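Local coordinates for protein Pre-mRNA-splicing factor 38 (Chaetomium thermophilum, PDB 5F5T) that is probably required for pre-mRNA splicing in the nucleus, as a spliceosomal protein of the PRP38 family, at residues P132-E135 against V136-L140; K173-V176 against C177-S180. All coordinates share one frame; numbering follows the deposited sequence.

Contact 1 of 2, residues P132-E135 against V136-L140; sequences PDKE and VYTLL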
ATOM      1  N   PRO A 132      -6.678   6.443  -8.607  1.00 58.21           N
ATOM      2  CA  PRO A 132      -8.033   6.144  -8.125  1.00 71.04           C
ATOM      3  C   PRO A 132      -8.114   4.761  -7.473  1.00 78.83           C
ATOM      4  O   PRO A 132      -7.337   3.869  -7.828  1.00 84.71           O
ATOM      5  CB  PRO A 132      -8.876   6.199  -9.402  1.00 63.52           C
ATOM      6  CG  PRO A 132      -8.118   7.125 -10.296  1.00 69.35           C
ATOM      7  CD  PRO A 132      -6.678   6.805 -10.035  1.00 75.60           C
ATOM      8  N   ASP A 133      -9.045   4.590  -6.535  1.00 70.96           N
ATOM      9  CA  ASP A 133      -9.038   3.419  -5.665  1.00 73.90           C
ATOM     10  C   ASP A 133      -9.190   2.092  -6.409  1.00 76.44           C
ATOM     11  O   ASP A 133      -8.447   1.142  -6.144  1.00 80.17           O
ATOM     12  CB  ASP A 133     -10.141   3.544  -4.605  1.00 70.23           C
ATOM     13  CG  ASP A 133     -11.476   3.965  -5.191  1.00 92.41           C
ATOM     14  OD1 ASP A 133     -11.616   3.942  -6.430  1.00108.96           O
ATOM     15  OD2 ASP A 133     -12.387   4.317  -4.409  1.00 86.01           O
ATOM     16  N   LYS A 134     -10.117   2.040  -7.361  1.00 74.80           N
ATOM     17  CA  LYS A 134     -10.340   0.822  -8.137  1.00 71.84           C
ATOM     18  C   LYS A 134      -9.065   0.423  -8.877  1.00 74.58           C
ATOM     19  O   LYS A 134      -8.635  -0.738  -8.839  1.00 83.97           O
ATOM     20  CB  LYS A 134     -11.501   1.009  -9.112  1.00 74.42           C
ATOM     21  CG  LYS A 134     -11.588  -0.050 -10.200  1.00 87.81           C
ATOM     22  CD  LYS A 134     -12.774   0.217 -11.115  1.00 91.30           C
ATOM     23  CE  LYS A 134     -12.775  -0.703 -12.325  1.00113.19           C
ATOM     24  NZ  LYS A 134     -13.871  -0.350 -13.274  1.00118.40           N
ATOM     25  N   GLU A 135      -8.449   1.407  -9.522  1.00 74.86           N
ATOM     26  CA  GLU A 135      -7.215   1.187 -10.257  1.00 69.62           C
ATOM     27  C   GLU A 135      -6.114   0.715  -9.322  1.00 73.59           C
ATOM     28  O   GLU A 135      -5.311  -0.137  -9.686  1.00 73.90           O
ATOM     29  CB  GLU A 135      -6.786   2.464 -10.979  1.00 81.72           C
ATOM     30  CG  GLU A 135      -6.008   2.223 -12.261  1.00 96.45           C
ATOM     31  CD  GLU A 135      -5.434   3.502 -12.837  1.00112.21           C
ATOM     32  OE1 GLU A 135      -4.366   3.439 -13.483  1.00108.25           O
ATOM     33  OE2 GLU A 135      -6.054   4.569 -12.647  1.00124.91           O
ATOM     34  N   VAL A 136      -6.085   1.266  -8.115  1.00 61.36           N
ATOM     35  CA  VAL A 136      -5.068   0.894  -7.142  1.00 65.31           C
ATOM     36  C   VAL A 136      -5.210  -0.567  -6.725  1.00 64.12           C
ATOM     37  O   VAL A 136      -4.223  -1.303  -6.661  1.00 66.00           O
ATOM     38  CB  VAL A 136      -5.128   1.789  -5.905  1.00 67.55           C
ATOM     39  CG1 VAL A 136      -4.311   1.181  -4.768  1.00 63.78           C
ATOM     40  CG2 VAL A 136      -4.602   3.165  -6.253  1.00 70.73           C
ATOM     41  N   TYR A 137      -6.442  -0.985  -6.448  1.00 59.47           N
ATOM     42  CA  TYR A 137      -6.686  -2.373  -6.081  1.00 58.41           C
ATOM     43  C   TYR A 137      -6.270  -3.291  -7.227  1.00 67.79           C
ATOM     44  O   TYR A 137      -5.527  -4.257  -7.022  1.00 69.73           O
ATOM     45  CB  TYR A 137      -8.156  -2.599  -5.728  1.00 65.01           C
ATOM     46  CG  TYR A 137      -8.554  -2.023  -4.388  1.00 80.51           C
ATOM     47  CD1 TYR A 137      -8.046  -2.544  -3.206  1.00 68.50           C
ATOM     48  CD2 TYR A 137      -9.454  -0.969  -4.307  1.00 69.76           C
ATOM     49  CE1 TYR A 137      -8.412  -2.015  -1.979  1.00 72.49           C
ATOM     50  CE2 TYR A 137      -9.825  -0.436  -3.090  1.00 70.28           C
ATOM     51  CZ  TYR A 137      -9.304  -0.961  -1.929  1.00 77.31           C
ATOM     52  OH  TYR A 137      -9.677  -0.429  -0.715  1.00 91.99           O
ATOM     53  N   THR A 138      -6.733  -2.973  -8.436  1.00 68.22           N
ATOM     54  CA  THR A 138      -6.467  -3.824  -9.596  1.00 71.26           C
ATOM     55  C   THR A 138      -4.971  -3.930  -9.905  1.00 73.71           C
ATOM     56  O   THR A 138      -4.477  -5.007 -10.226  1.00 75.82           O
ATOM     57  CB  THR A 138      -7.198  -3.325 -10.861  1.00 59.26           C
ATOM     58  OG1 THR A 138      -6.822  -1.970 -11.130  1.00 96.30           O
ATOM     59  CG2 THR A 138      -8.702  -3.404 -10.675  1.00 67.21           C
ATOM     60  N   LEU A 139      -4.258  -2.809  -9.823  1.00 65.81           N
ATOM     61  CA  LEU A 139      -2.824  -2.788 -10.112  1.00 68.68           C
ATOM     62  C   LEU A 139      -1.986  -3.462  -9.040  1.00 57.28           C
ATOM     63  O   LEU A 139      -1.089  -4.239  -9.355  1.00 75.49           O
ATOM     64  CB  LEU A 139      -2.326  -1.350 -10.298  1.00 61.98           C
ATOM     65  CG  LEU A 139      -2.829  -0.570 -11.512  1.00 70.78           C
ATOM     66  CD1 LEU A 139      -2.541   0.912 -11.349  1.00 66.07           C
ATOM     67  CD2 LEU A 139      -2.191  -1.108 -12.777  1.00 73.32           C
ATOM     68  N   LEU A 140      -2.262  -3.150  -7.777  1.00 75.19           N
ATOM     69  CA  LEU A 140      -1.395  -3.598  -6.689  1.00 57.23           C
ATOM     70  C   LEU A 140      -1.676  -5.014  -6.196  1.00 60.09           C
ATOM     71  O   LEU A 140      -0.752  -5.720  -5.806  1.00 59.09           O
ATOM     72  CB  LEU A 140      -1.486  -2.635  -5.508  1.00 51.92           C
ATOM     73  CG  LEU A 140      -1.060  -1.200  -5.800  1.00 56.18           C
ATOM     74  CD1 LEU A 140      -0.917  -0.414  -4.505  1.00 50.43           C
ATOM     75  CD2 LEU A 140       0.233  -1.187  -6.593  1.00 46.71           C
TER

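Contact 2 of 2, residues K173-V176 against C177-S180; sequences KDRV and CSTS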
ATOM      1  N   LYS A 173      -3.952   0.081   5.018  1.00 62.38           N
ATOM      2  CA  LYS A 173      -3.540   0.982   6.087  1.00 59.54           C
ATOM      3  C   LYS A 173      -3.699   2.445   5.684  1.00 62.66           C
ATOM      4  O   LYS A 173      -3.598   2.793   4.506  1.00 59.53           O
ATOM      5  CB  LYS A 173      -2.095   0.701   6.494  1.00 61.81           C
ATOM      6  CG  LYS A 173      -1.965  -0.262   7.664  1.00 80.00           C
ATOM      7  CD  LYS A 173      -0.525  -0.699   7.873  1.00 91.17           C
ATOM      8  CE  LYS A 173      -0.348  -1.354   9.235  1.00106.30           C
ATOM      9  NZ  LYS A 173      -0.402  -2.840   9.154  1.00111.61           N
ATOM     10  N   ASP A 174      -3.966   3.292   6.675  1.00 58.05           N
ATOM     11  CA  ASP A 174      -4.124   4.731   6.467  1.00 61.55           C
ATOM     12  C   ASP A 174      -2.795   5.470   6.349  1.00 73.88           C
ATOM     13  O   ASP A 174      -2.698   6.461   5.629  1.00 83.62           O
ATOM     14  CB  ASP A 174      -4.956   5.341   7.597  1.00 53.84           C
ATOM     15  CG  ASP A 174      -6.418   4.944   7.521  1.00 73.82           C
ATOM     16  OD1 ASP A 174      -6.897   4.656   6.403  1.00 67.94           O
ATOM     17  OD2 ASP A 174      -7.085   4.921   8.575  1.00 87.23           O
ATOM     18  N   ARG A 175      -1.782   5.007   7.075  1.00 71.46           N
ATOM     19  CA  ARG A 175      -0.488   5.680   7.066  1.00 63.36           C
ATOM     20  C   ARG A 175       0.663   4.715   6.784  1.00 62.10           C
ATOM     21  O   ARG A 175       0.855   3.726   7.489  1.00 71.56           O
ATOM     22  CB  ARG A 175      -0.259   6.390   8.400  1.00 66.94           C
ATOM     23  CG  ARG A 175       0.872   7.401   8.379  1.00 73.18           C
ATOM     24  CD  ARG A 175       0.741   8.394   9.523  1.00 77.25           C
ATOM     25  NE  ARG A 175       1.428   9.647   9.228  1.00 78.93           N
ATOM     26  CZ  ARG A 175       2.649   9.940   9.660  1.00 89.79           C
ATOM     27  NH1 ARG A 175       3.318   9.064  10.398  1.00 87.91           N
ATOM     28  NH2 ARG A 175       3.207  11.103   9.349  1.00 88.68           N
ATOM     29  N   VAL A 176       1.423   5.018   5.737  1.00 57.93           N
ATOM     30  CA  VAL A 176       2.572   4.214   5.342  1.00 58.22           C
ATOM     31  C   VAL A 176       3.760   5.109   5.005  1.00 68.99           C
ATOM     32  O   VAL A 176       3.615   6.069   4.250  1.00 66.86           O
ATOM     33  CB  VAL A 176       2.234   3.318   4.131  1.00 56.56           C
ATOM     34  CG1 VAL A 176       3.495   2.730   3.512  1.00 56.58           C
ATOM     35  CG2 VAL A 176       1.263   2.224   4.540  1.00 47.25           C
ATOM     36  N   CYS A 177       4.924   4.790   5.571  1.00 64.43           N
ATOM     37  CA  CYS A 177       6.153   5.542   5.319  1.00 53.30           C
ATOM     38  C   CYS A 177       5.995   7.014   5.671  1.00 64.21           C
ATOM     39  O   CYS A 177       6.338   7.889   4.876  1.00 62.75           O
ATOM     40  CB  CYS A 177       6.588   5.405   3.860  1.00 48.63           C
ATOM     41  SG  CYS A 177       7.355   3.830   3.471  1.00 68.55           S
ATOM     42  N   SER A 178       5.420   7.272   6.842  1.00 58.01           N
ATOM     43  CA  SER A 178       5.293   8.622   7.374  1.00 71.40           C
ATOM     44  C   SER A 178       4.405   9.474   6.474  1.00 79.30           C
ATOM     45  O   SER A 178       4.434  10.704   6.537  1.00 80.13           O
ATOM     46  CB  SER A 178       6.671   9.273   7.532  1.00 66.14           C
ATOM     47  OG  SER A 178       7.338   8.799   8.688  1.00 95.52           O
ATOM     48  N   THR A 179       3.600   8.809   5.653  1.00 71.33           N
ATOM     49  CA  THR A 179       2.727   9.496   4.715  1.00 68.63           C
ATOM     50  C   THR A 179       1.282   9.048   4.889  1.00 69.30           C
ATOM     51  O   THR A 179       0.995   7.851   4.923  1.00 78.18           O
ATOM     52  CB  THR A 179       3.158   9.234   3.261  1.00 63.28           C
ATOM     53  OG1 THR A 179       4.497   9.703   3.063  1.00 80.41           O
ATOM     54  CG2 THR A 179       2.223   9.930   2.281  1.00 66.88           C
ATOM     55  N   SER A 180       0.371  10.012   4.960  1.00 72.71           N
ATOM     56  CA  SER A 180      -1.048   9.699   5.005  1.00 68.27           C
ATOM     57  C   SER A 180      -1.527   9.450   3.587  1.00 77.05           C
ATOM     58  O   SER A 180      -1.330  10.282   2.698  1.00 90.52           O
ATOM     59  CB  SER A 180      -1.842  10.828   5.654  1.00 64.31           C
ATOM     60  OG  SER A 180      -1.648  10.840   7.056  1.00 86.48           O
TER
HETATM   61  O   HOH W   1       6.420   9.608  11.495  1.00102.86           O

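Contact 1 of 2, residues P132-E135 against V136-L140
Glu-135 and Leu-139, one turn apart in the short helix 133-140, run alongside each other, with Glu-135 CG and OE1 both 3.8 Å from Leu-139 CD1. The helix starts at Pro-132, its N-cap residue, and its i to i+4 ladder supplies the evidence for regular geometry: Val-136 N donates to Pro-132 O, Tyr-137 N to Asp-133 O with an N-H...O angle of 164°, Thr-138 N to Lys-134 O and Leu-139 N to Glu-135 O. With CG of Glu-135 anti to its backbone N (chi1 -150°) and the chain extended beyond it, the carboxylate is carried along the leucine side chain. Val-136, on the buried side, has CG2 anti to its carbonyl carbon, which directs that methyl back to 3.2 Å from Pro-132 O; Leu-171 of helix 163-172 and Ile-127 of helix 117-130 pack on this side chain. At the helix start, Asp-133 OD1 accepts the N-H of Lys-134 in a bent bond, while OD2 forms a salt bridge with Arg-185, whose backbone O is also hydrogen-bonded to the hydroxyl of Tyr-137. Thr-138 OG1 turns back over the preceding turn, 2.8 Å from Glu-135 O and 3.2 Å from Lys-134 O.

Contact 2 of 2, residues K173-V176 against C177-S180
Asp-174 O lies 3.7 Å from Ser-180 CA, where the chain passes beside the opposite strand. Arg-175, next in line, forms an antiparallel non-hydrogen-bonded pair with Ser-180, and their side chains share one face of the hairpin. The arginine is extended from CG to NE, which carries its guanidinium past the strand toward the turn: Ser-178 C lies 3.5 Å above the guanidinium plane, toward its rim, and Ser-180 OG sits at the edge in plane. Although Arg-175 NH2 approaches Ser-178 O, the angle is too poor for a hydrogen bond; NH2 instead makes a salt bridge with Glu-39. A water weakly bonded to Arg-175 NH1 also meets Ser-178 OG, which Val-78 N binds as well. Next, Val-176 N donates to Thr-179 O (3.0 Å, 153°), whereas the return bond from Thr-179 N to Val-176 O is bent, at 139°, and arrives above the carbonyl plane. Val-176 CG1 rests 4.0 Å from Cys-177 SG. Thr-179 OG1 donates to Cys-177 O at 3.2 Å, also from above the carbonyl plane; a valine here would probably leave Cys-177 O without its hydroxyl partner. The left-handed backbone angles of Cys-177 and Ser-178, both phi and psi positive, make Val-176 to Thr-179 a type I' turn, the compact reversal characteristic of a two-residue beta hairpin.

How the contacts relate
Contact 1 precedes contact 2 along the chain, and both belong to the PRP38 family region. Their centres are about 17 Å apart and their nearest atoms about 8 Å apart, so the two do not touch. Between them run the 149-153/158-162 hairpin and helix 163-172, which ends just before contact 2. The evidence for a shared core is that both contacts pack on the same two helices: helix 117-130 meets Leu-140 through Ala-124 and Thr-179 through Phe-125, while helix 163-172 meets Leu-140 and Val-176 through Leu-170. A short helix and a small hairpin thus lie against one helical framework of this largely helical protein.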